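Long-range contact in SusD superfamily protein (Bacteroides thetaiotaomicron, PDB 3MCX), which is of unknown function but belongs to the SusD family of outer-membrane proteins, whose members probably bind glycans for uptake, and carries bound zinc ions: residues H310-E315 / L335-G340. Sequence-based numbering, arbitrary orientation.
Sequences HCLTKE and LAKFPG. With ZN (zinc ion), chain D.
Leu335 meets Leu312 beside the single bridge pair Thr313-Leu335, where two very short strands, 313-314 and 334-335, run antiparallel as a minimal two-stranded sheet closing a long loop. Thr313 and Leu335 form a non-hydrogen-bonded pair, CA to CA 5.1 Å, with their side chains on the same face of the sheet. The contact exemplifies a general principle: a bridge this small is completed by apolar packing beside it. With its CG anti to the backbone N (chi1 -178°), Leu335 brings CD1 within 4.3 Å of Leu312 CB, while its CA-H points at Leu312 O, CA to O 3.4 Å. Ala336 N makes the one hydrogen bond between 310-315 and 335-340, 2.8 Å to that same Leu312 O and somewhat bent, at 150° about the hydrogen. The CB of Ala336 points toward 310-315, and Lys314 CG lies 3.8 Å from it. Next comes Lys337, whose extended aliphatic chain crosses the Leu312 side chain obliquely, CE 3.6 Å from Leu312 CD1. An alanine in place of Leu312 would probably leave the methylenes of Lys337 without their apolar neighbour and open a gap beside Ala336. The ammonium of Lys337 goes on to a salt bridge with Glu417 and hydrogen bonds to the carbonyls of Val415 and Glu413. Lys337 CB lies over the centre of one face of the Phe338 ring. Just past strand 313-314, Glu315 OE2 binds a zinc ion that Glu319 and His330 also hold; all three ligands come from the connection between the two strands. Thr313 packs on helix 295-301, Trp248 touches both Leu312 and Lys337, and the chain beyond Gly340 runs on toward strand 351-355.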
loop_
_atom_site.group_PDB
_atom_site.type_symbol
_atom_site.label_atom_id
_atom_site.label_comp_id
_atom_site.label_asym_id
_atom_site.label_seq_id
_atom_site.Cartn_x
_atom_site.Cartn_y
_atom_site.Cartn_z
ATOM N N HIS A 310 16.739 12.475 -3.518
ATOM C CA HIS A 310 17.407 13.065 -2.359
ATOM C C HIS A 310 16.625 14.240 -1.803
ATOM O O HIS A 310 16.750 14.542 -0.624
ATOM C CB HIS A 310 18.828 13.519 -2.671
ATOM C CG HIS A 310 19.762 12.388 -2.904
ATOM N ND1 HIS A 310 20.254 11.598 -1.888
ATOM C CD2 HIS A 310 20.286 11.899 -4.053
ATOM C CE1 HIS A 310 21.022 10.649 -2.412
ATOM N NE2 HIS A 310 21.073 10.821 -3.723
ATOM N N CYS A 311 15.798 14.880 -2.616
ATOM C CA CYS A 311 14.979 16.008 -2.158
ATOM C C CYS A 311 13.976 15.629 -1.081
ATOM O O CYS A 311 13.452 16.488 -0.407
ATOM C CB CYS A 311 14.199 16.624 -3.341
ATOM S SG CYS A 311 12.779 15.690 -4.009
ATOM N N LEU A 312 13.645 14.343 -0.983
ATOM C CA LEU A 312 12.640 13.852 -0.036
ATOM C C LEU A 312 13.220 13.382 1.293
ATOM O O LEU A 312 12.474 12.926 2.147
ATOM C CB LEU A 312 11.898 12.667 -0.669
ATOM C CG LEU A 312 11.031 13.032 -1.868
ATOM C CD1 LEU A 312 10.543 11.754 -2.539
ATOM C CD2 LEU A 312 9.893 13.953 -1.504
ATOM N N THR A 313 14.539 13.476 1.471
ATOM C CA THR A 313 15.203 13.072 2.721
ATOM C C THR A 313 15.697 14.342 3.441
ATOM O O THR A 313 16.441 15.143 2.875
ATOM C CB THR A 313 16.383 12.110 2.444
ATOM O OG1 THR A 313 17.411 12.794 1.718
ATOM C CG2 THR A 313 15.903 10.905 1.617
ATOM N N LYS A 314 15.287 14.516 4.694
ATOM C CA LYS A 314 15.508 15.730 5.449
ATOM C C LYS A 314 16.101 15.396 6.829
ATOM O O LYS A 314 15.693 14.428 7.454
ATOM C CB LYS A 314 14.158 16.425 5.657
ATOM C CG LYS A 314 13.377 16.683 4.384
ATOM C CD LYS A 314 14.152 17.625 3.479
ATOM C CE LYS A 314 13.375 17.999 2.225
ATOM N NZ LYS A 314 14.240 18.720 1.217
ATOM N N GLU A 315 16.977 16.254 7.324
ATOM C CA GLU A 315 17.483 16.145 8.655
ATOM C C GLU A 315 16.389 16.667 9.622
ATOM O O GLU A 315 15.546 17.451 9.230
ATOM C CB GLU A 315 18.685 17.053 8.728
ATOM C CG GLU A 315 19.450 16.882 9.911
ATOM C CD GLU A 315 20.569 17.906 10.170
ATOM O OE1 GLU A 315 21.087 18.729 9.309
ATOM O OE2 GLU A 315 20.955 17.802 11.351
ATOM N N LEU A 335 11.407 11.396 5.997
ATOM C CA LEU A 335 10.847 11.297 4.658
ATOM C C LEU A 335 9.841 12.415 4.466
ATOM O O LEU A 335 8.913 12.525 5.282
ATOM C CB LEU A 335 10.166 9.931 4.499
ATOM C CG LEU A 335 9.569 9.656 3.118
ATOM C CD1 LEU A 335 10.656 9.647 2.070
ATOM C CD2 LEU A 335 8.714 8.369 3.112
ATOM N N ALA A 336 9.968 13.201 3.406
ATOM C CA ALA A 336 9.139 14.406 3.202
ATOM C C ALA A 336 8.075 14.227 2.095
ATOM O O ALA A 336 7.661 15.197 1.485
ATOM C CB ALA A 336 10.029 15.619 2.911
ATOM N N LYS A 337 7.652 13.004 1.824
ATOM C CA LYS A 337 6.651 12.749 0.797
ATOM C C LYS A 337 5.247 13.272 1.125
ATOM O O LYS A 337 4.487 13.503 0.214
ATOM C CB LYS A 337 6.531 11.262 0.472
ATOM C CG LYS A 337 7.550 10.784 -0.484
ATOM C CD LYS A 337 7.226 9.379 -0.974
ATOM C CE LYS A 337 8.242 9.023 -2.023
ATOM N NZ LYS A 337 8.169 7.633 -2.475
ATOM N N PHE A 338 4.902 13.423 2.407
ATOM C CA PHE A 338 3.519 13.742 2.792
ATOM C C PHE A 338 3.473 14.976 3.693
ATOM O O PHE A 338 3.048 14.921 4.855
ATOM C CB PHE A 338 2.895 12.515 3.479
ATOM C CG PHE A 338 3.167 11.230 2.754
ATOM C CD1 PHE A 338 2.755 11.069 1.439
ATOM C CD2 PHE A 338 3.930 10.207 3.350
ATOM C CE1 PHE A 338 3.048 9.872 0.729
ATOM C CE2 PHE A 338 4.225 9.012 2.639
ATOM C CZ PHE A 338 3.777 8.865 1.321
ATOM N N PRO A 339 3.868 16.149 3.156
ATOM C CA PRO A 339 3.982 17.349 4.005
ATOM C C PRO A 339 2.655 18.101 4.192
ATOM O O PRO A 339 2.617 19.102 4.915
ATOM C CB PRO A 339 4.945 18.191 3.214
ATOM C CG PRO A 339 4.535 17.904 1.756
ATOM C CD PRO A 339 4.282 16.432 1.764
ATOM N N GLY A 340 1.580 17.654 3.525
ATOM C CA GLY A 340 0.303 18.370 3.568
ATOM C C GLY A 340 0.150 19.331 2.406
ATOM O O GLY A 340 1.129 19.664 1.722
HETATM ZN ZN ZN D . 22.325 18.819 12.297
#